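Local coordinates for protein Amuc_1102 (Akkermansia muciniphila, PDB 7DSZ) that is of unknown function but adopts an immunoglobulin-like fold related to archaeal type IV pilus proteins, which suggests a part in a pilus-like assembly, at residues C[24-29]-C[52-57]; C[76-81]-C[137-142]. All coordinates share one frame; numbering follows the deposited sequence.

Contact 1 of 2, residues C[24-29]-C[52-57]; sequences EKLSLY and ADFEIP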
# COMPACT_ATOMS: atom_id res chain seq x y z
N GLU C 24 -25.26 11.82 -6.78
CA GLU C 24 -25.37 12.55 -8.02
C GLU C 24 -24.85 11.63 -9.12
O GLU C 24 -25.09 10.42 -9.05
CB GLU C 24 -24.62 13.89 -7.94
CG GLU C 24 -25.07 14.77 -6.75
CD GLU C 24 -26.56 15.08 -6.75
OE1 GLU C 24 -27.15 15.23 -7.84
OE2 GLU C 24 -27.16 15.17 -5.65
N LYS C 25 -24.19 12.14 -10.14
CA LYS C 25 -23.75 11.28 -11.23
C LYS C 25 -22.25 11.01 -11.13
O LYS C 25 -21.49 11.86 -10.66
CB LYS C 25 -24.06 11.92 -12.59
CG LYS C 25 -25.55 12.22 -12.78
CD LYS C 25 -25.79 12.75 -14.19
CE LYS C 25 -27.26 12.94 -14.47
NZ LYS C 25 -27.43 13.40 -15.89
N LEU C 26 -21.84 9.83 -11.59
CA LEU C 26 -20.42 9.56 -11.80
C LEU C 26 -19.93 10.32 -13.03
O LEU C 26 -20.47 10.16 -14.13
CB LEU C 26 -20.18 8.06 -12.00
CG LEU C 26 -18.72 7.63 -11.94
CD1 LEU C 26 -18.12 7.79 -10.52
CD2 LEU C 26 -18.58 6.20 -12.40
N SER C 27 -18.90 11.15 -12.84
CA SER C 27 -18.27 11.91 -13.92
C SER C 27 -16.83 11.46 -14.09
O SER C 27 -16.15 11.16 -13.11
CB SER C 27 -18.28 13.41 -13.62
OG SER C 27 -19.59 13.93 -13.68
N LEU C 28 -16.35 11.48 -15.33
CA LEU C 28 -14.95 11.19 -15.63
C LEU C 28 -14.18 12.48 -15.80
O LEU C 28 -14.56 13.33 -16.62
CB LEU C 28 -14.82 10.33 -16.89
CG LEU C 28 -13.40 10.24 -17.47
CD1 LEU C 28 -12.50 9.47 -16.51
CD2 LEU C 28 -13.44 9.56 -18.82
N TYR C 29 -13.11 12.64 -15.04
CA TYR C 29 -12.14 13.71 -15.20
C TYR C 29 -10.80 13.11 -15.57
O TYR C 29 -10.29 12.25 -14.85
CB TYR C 29 -11.96 14.52 -13.93
CG TYR C 29 -13.17 15.26 -13.43
CD1 TYR C 29 -13.40 16.57 -13.82
CD2 TYR C 29 -14.06 14.65 -12.55
CE1 TYR C 29 -14.50 17.27 -13.35
CE2 TYR C 29 -15.18 15.36 -12.07
CZ TYR C 29 -15.37 16.66 -12.47
OH TYR C 29 -16.43 17.37 -12.00
N ALA C 52 -7.44 8.56 -15.45
CA ALA C 52 -8.90 8.65 -15.43
C ALA C 52 -9.36 8.69 -13.98
O ALA C 52 -9.08 7.77 -13.20
CB ALA C 52 -9.53 7.45 -16.14
N ASP C 53 -10.04 9.77 -13.60
CA ASP C 53 -10.52 9.95 -12.23
C ASP C 53 -12.04 10.01 -12.30
O ASP C 53 -12.60 11.01 -12.77
CB ASP C 53 -9.91 11.23 -11.64
CG ASP C 53 -10.50 11.63 -10.30
OD1 ASP C 53 -11.28 10.86 -9.69
OD2 ASP C 53 -10.13 12.72 -9.84
N PHE C 54 -12.70 8.94 -11.85
CA PHE C 54 -14.16 8.87 -11.85
C PHE C 54 -14.65 9.39 -10.51
O PHE C 54 -14.27 8.84 -9.47
CB PHE C 54 -14.64 7.43 -12.07
CG PHE C 54 -14.29 6.86 -13.42
CD1 PHE C 54 -15.18 6.98 -14.49
CD2 PHE C 54 -13.11 6.16 -13.61
CE1 PHE C 54 -14.86 6.43 -15.75
CE2 PHE C 54 -12.78 5.62 -14.85
CZ PHE C 54 -13.67 5.75 -15.92
N GLU C 55 -15.48 10.43 -10.52
CA GLU C 55 -15.91 11.11 -9.30
C GLU C 55 -17.42 11.06 -9.20
O GLU C 55 -18.10 11.36 -10.17
CB GLU C 55 -15.47 12.58 -9.33
CG GLU C 55 -13.97 12.79 -9.41
CD GLU C 55 -13.37 12.82 -8.03
OE1 GLU C 55 -13.96 13.51 -7.16
OE2 GLU C 55 -12.34 12.15 -7.81
N ILE C 56 -17.95 10.72 -8.02
CA ILE C 56 -19.38 10.81 -7.78
C ILE C 56 -19.67 11.56 -6.48
O ILE C 56 -19.24 11.14 -5.40
CB ILE C 56 -20.08 9.43 -7.79
CG1 ILE C 56 -21.60 9.60 -7.62
CG2 ILE C 56 -19.49 8.45 -6.76
CD1 ILE C 56 -22.38 8.36 -8.14
N PRO C 57 -20.36 12.69 -6.54
CA PRO C 57 -20.77 13.38 -5.31
C PRO C 57 -21.85 12.61 -4.59
O PRO C 57 -22.70 11.97 -5.22
CB PRO C 57 -21.33 14.72 -5.81
CG PRO C 57 -21.03 14.81 -7.26
CD PRO C 57 -20.85 13.37 -7.75
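S27 pairs with E55, and Y29 with D53, each through two reciprocal backbone hydrogen bonds, joining 24-29 and 52-57 as antiparallel neighbours in the three-stranded sheet of an immunoglobulin-like fold. All four bonds measure 2.8 Å between N and O; that from E55 N to S27 O is nearly straight, 168° at the hydrogen. Before S27 the first segment leaves the regular strand, yet E24 N still reaches P57 O at 3.0 Å. Between these two anchorages K25 O lies against the proline ring, 3.3 Å from P57 CD.

Apolar contacts fill the face carrying L28 and F54. In L28, CG anti to the backbone N (chi1 166°) and chi2 near 67° together bring CD1 over the centre of the F54 ring, 4.0 Å from the centroid in a CH-pi contact. The same methyl meets A52 CB. Two residues earlier, L26 CD1 wedges between F54 CB and I56 CB, the latter at 3.7 Å.

On the other face the Y29 ring crosses the E55 side chain at about a right angle, CD2 lying 3.7 Å from E55 CG, while D53 O sits at the ring edge, in plane. Two acids of 52-57 stand close together here, D53 OD1 and E55 OE2 being 2.5 Å apart. Both carboxylates have further partners, D53 in a salt bridge to R31 and E55 in a salt bridge to R192 and a hydrogen bond to Y193.

Strand 50-63 is central in its sheet, with 18-32 on one side and 109-115 on the other, while L28, F54 and I56 pack against strand 134-143 of the second sheet.

Contact 2 of 2, residues C[76-81]-C[137-142]; sequences FKFYIA and QGVVVE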
# COMPACT_ATOMS: atom_id res chain seq x y z
N PHE C 76 -18.91 1.24 -1.59
CA PHE C 76 -19.24 1.69 -2.94
C PHE C 76 -18.75 0.64 -3.92
O PHE C 76 -17.57 0.28 -3.91
CB PHE C 76 -18.56 3.03 -3.25
CG PHE C 76 -19.30 4.22 -2.73
CD1 PHE C 76 -19.46 4.41 -1.36
CD2 PHE C 76 -19.84 5.15 -3.61
CE1 PHE C 76 -20.14 5.52 -0.88
CE2 PHE C 76 -20.54 6.26 -3.12
CZ PHE C 76 -20.69 6.43 -1.74
N LYS C 77 -19.64 0.17 -4.79
CA LYS C 77 -19.27 -0.75 -5.86
C LYS C 77 -19.35 -0.01 -7.18
O LYS C 77 -20.40 0.54 -7.53
CB LYS C 77 -20.17 -1.98 -5.85
CG LYS C 77 -20.03 -2.80 -4.58
CD LYS C 77 -21.03 -3.96 -4.54
CE LYS C 77 -20.69 -4.93 -3.39
NZ LYS C 77 -21.67 -6.05 -3.30
N PHE C 78 -18.22 0.06 -7.88
CA PHE C 78 -18.13 0.75 -9.16
C PHE C 78 -18.11 -0.26 -10.30
O PHE C 78 -17.38 -1.25 -10.23
CB PHE C 78 -16.86 1.60 -9.25
CG PHE C 78 -16.81 2.74 -8.26
CD1 PHE C 78 -16.39 2.50 -6.96
CD2 PHE C 78 -17.15 4.02 -8.64
CE1 PHE C 78 -16.32 3.55 -6.04
CE2 PHE C 78 -17.09 5.08 -7.74
CZ PHE C 78 -16.66 4.84 -6.44
N TYR C 79 -18.88 0.02 -11.35
CA TYR C 79 -18.93 -0.81 -12.55
C TYR C 79 -18.69 0.10 -13.74
O TYR C 79 -19.44 1.07 -13.95
CB TYR C 79 -20.29 -1.50 -12.72
CG TYR C 79 -20.73 -2.31 -11.52
CD1 TYR C 79 -21.45 -1.71 -10.50
CD2 TYR C 79 -20.44 -3.66 -11.43
CE1 TYR C 79 -21.87 -2.44 -9.40
CE2 TYR C 79 -20.85 -4.40 -10.33
CZ TYR C 79 -21.56 -3.78 -9.32
OH TYR C 79 -21.99 -4.49 -8.21
N ILE C 80 -17.68 -0.22 -14.54
CA ILE C 80 -17.33 0.57 -15.71
C ILE C 80 -17.17 -0.37 -16.89
O ILE C 80 -16.48 -1.40 -16.79
CB ILE C 80 -16.05 1.40 -15.47
CG1 ILE C 80 -16.34 2.50 -14.42
CG2 ILE C 80 -15.55 2.02 -16.78
CD1 ILE C 80 -15.10 3.09 -13.75
N ALA C 81 -17.81 -0.03 -18.01
CA ALA C 81 -17.78 -0.85 -19.21
C ALA C 81 -17.09 -0.08 -20.34
O ALA C 81 -17.41 1.09 -20.60
CB ALA C 81 -19.20 -1.26 -19.63
N GLN C 137 -21.65 3.04 -17.10
CA GLN C 137 -21.19 3.32 -15.74
C GLN C 137 -22.28 2.93 -14.75
O GLN C 137 -23.48 3.06 -15.03
CB GLN C 137 -20.86 4.80 -15.51
CG GLN C 137 -19.85 5.36 -16.46
CD GLN C 137 -19.44 6.79 -16.13
OE1 GLN C 137 -18.29 7.17 -16.33
NE2 GLN C 137 -20.40 7.59 -15.66
N GLY C 138 -21.87 2.49 -13.57
CA GLY C 138 -22.81 2.25 -12.49
C GLY C 138 -22.11 2.33 -11.15
O GLY C 138 -20.93 2.00 -11.03
N VAL C 139 -22.86 2.78 -10.14
CA VAL C 139 -22.37 2.82 -8.77
C VAL C 139 -23.47 2.29 -7.86
O VAL C 139 -24.60 2.79 -7.91
CB VAL C 139 -21.97 4.24 -8.33
CG1 VAL C 139 -21.53 4.24 -6.87
CG2 VAL C 139 -20.86 4.78 -9.25
N VAL C 140 -23.14 1.31 -7.03
CA VAL C 140 -24.06 0.76 -6.03
C VAL C 140 -23.46 0.99 -4.65
O VAL C 140 -22.30 0.65 -4.41
CB VAL C 140 -24.32 -0.73 -6.26
CG1 VAL C 140 -25.21 -1.31 -5.14
CG2 VAL C 140 -24.96 -0.95 -7.64
N VAL C 141 -24.25 1.57 -3.74
CA VAL C 141 -23.79 1.86 -2.38
C VAL C 141 -24.50 0.93 -1.41
O VAL C 141 -25.74 0.83 -1.44
CB VAL C 141 -24.06 3.33 -1.99
CG1 VAL C 141 -23.48 3.60 -0.59
CG2 VAL C 141 -23.46 4.28 -3.02
N GLU C 142 -23.74 0.27 -0.55
CA GLU C 142 -24.29 -0.61 0.47
C GLU C 142 -23.96 -0.08 1.86
O GLU C 142 -22.87 0.46 2.10
CB GLU C 142 -23.78 -2.04 0.32
CG GLU C 142 -24.21 -2.71 -0.97
CD GLU C 142 -23.70 -4.13 -1.12
OE1 GLU C 142 -23.01 -4.62 -0.21
OE2 GLU C 142 -23.99 -4.77 -2.16
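F76 and V141 are brought together by their first torsions: the phenyl ring stands beside its own backbone N (chi1 -82°), and V141 sets CG2 anti to the carbonyl carbon, an arrangement that lays CG2 over one face of the F76 ring, offset toward the rim, 3.7 Å from the centroid. This CH-pi contact belongs to an antiparallel strand pair in the second sheet of the immunoglobulin-like fold. V139 continues the apolar row, directing CG1 to F76 CD2 and CG2 to F78 CD2, and this face is covered by L23, L26 and A111 of the other sheet.

Backbone bonds run in two reciprocal pairs, K77 with V140 and Y79 with G138. K77 N to V140 O is the shortest at 2.7 Å and lies in the carbonyl plane; G138 N to Y79 O is more bent, 141° at the hydrogen.

On the opposite face Y79 CE1 rests 3.9 Å from V140 CG2, G138 O lies at the edge of the Y79 ring, and W162 stacks on that ring. An extended K77 crosses E142 obliquely to form a salt bridge, its NZ meeting OE2 of E142 at 2.9 Å from above the carboxylate plane.

Contacts 1 and 2 belong to the two different sheets of the fold, their centres about 11 Å apart, and they meet through the core between those sheets. A polar tie crosses between the sheets: the backbone carbonyl L26 O of contact 1 probably accepts a hydrogen bond from Q137 NE2 of contact 2 at 3.0 Å, an amide nitrogen that also bonds to Y151. The F54 ring packs against the same glutamine, with CE1 at 3.6 Å from Q137 OE1. L26 CD1 approaches F78 CE2, on the other strand of contact 2, at 4.0 Å. In sequence the two pairings follow one another, strand 50-63 being succeeded by strand 70-83.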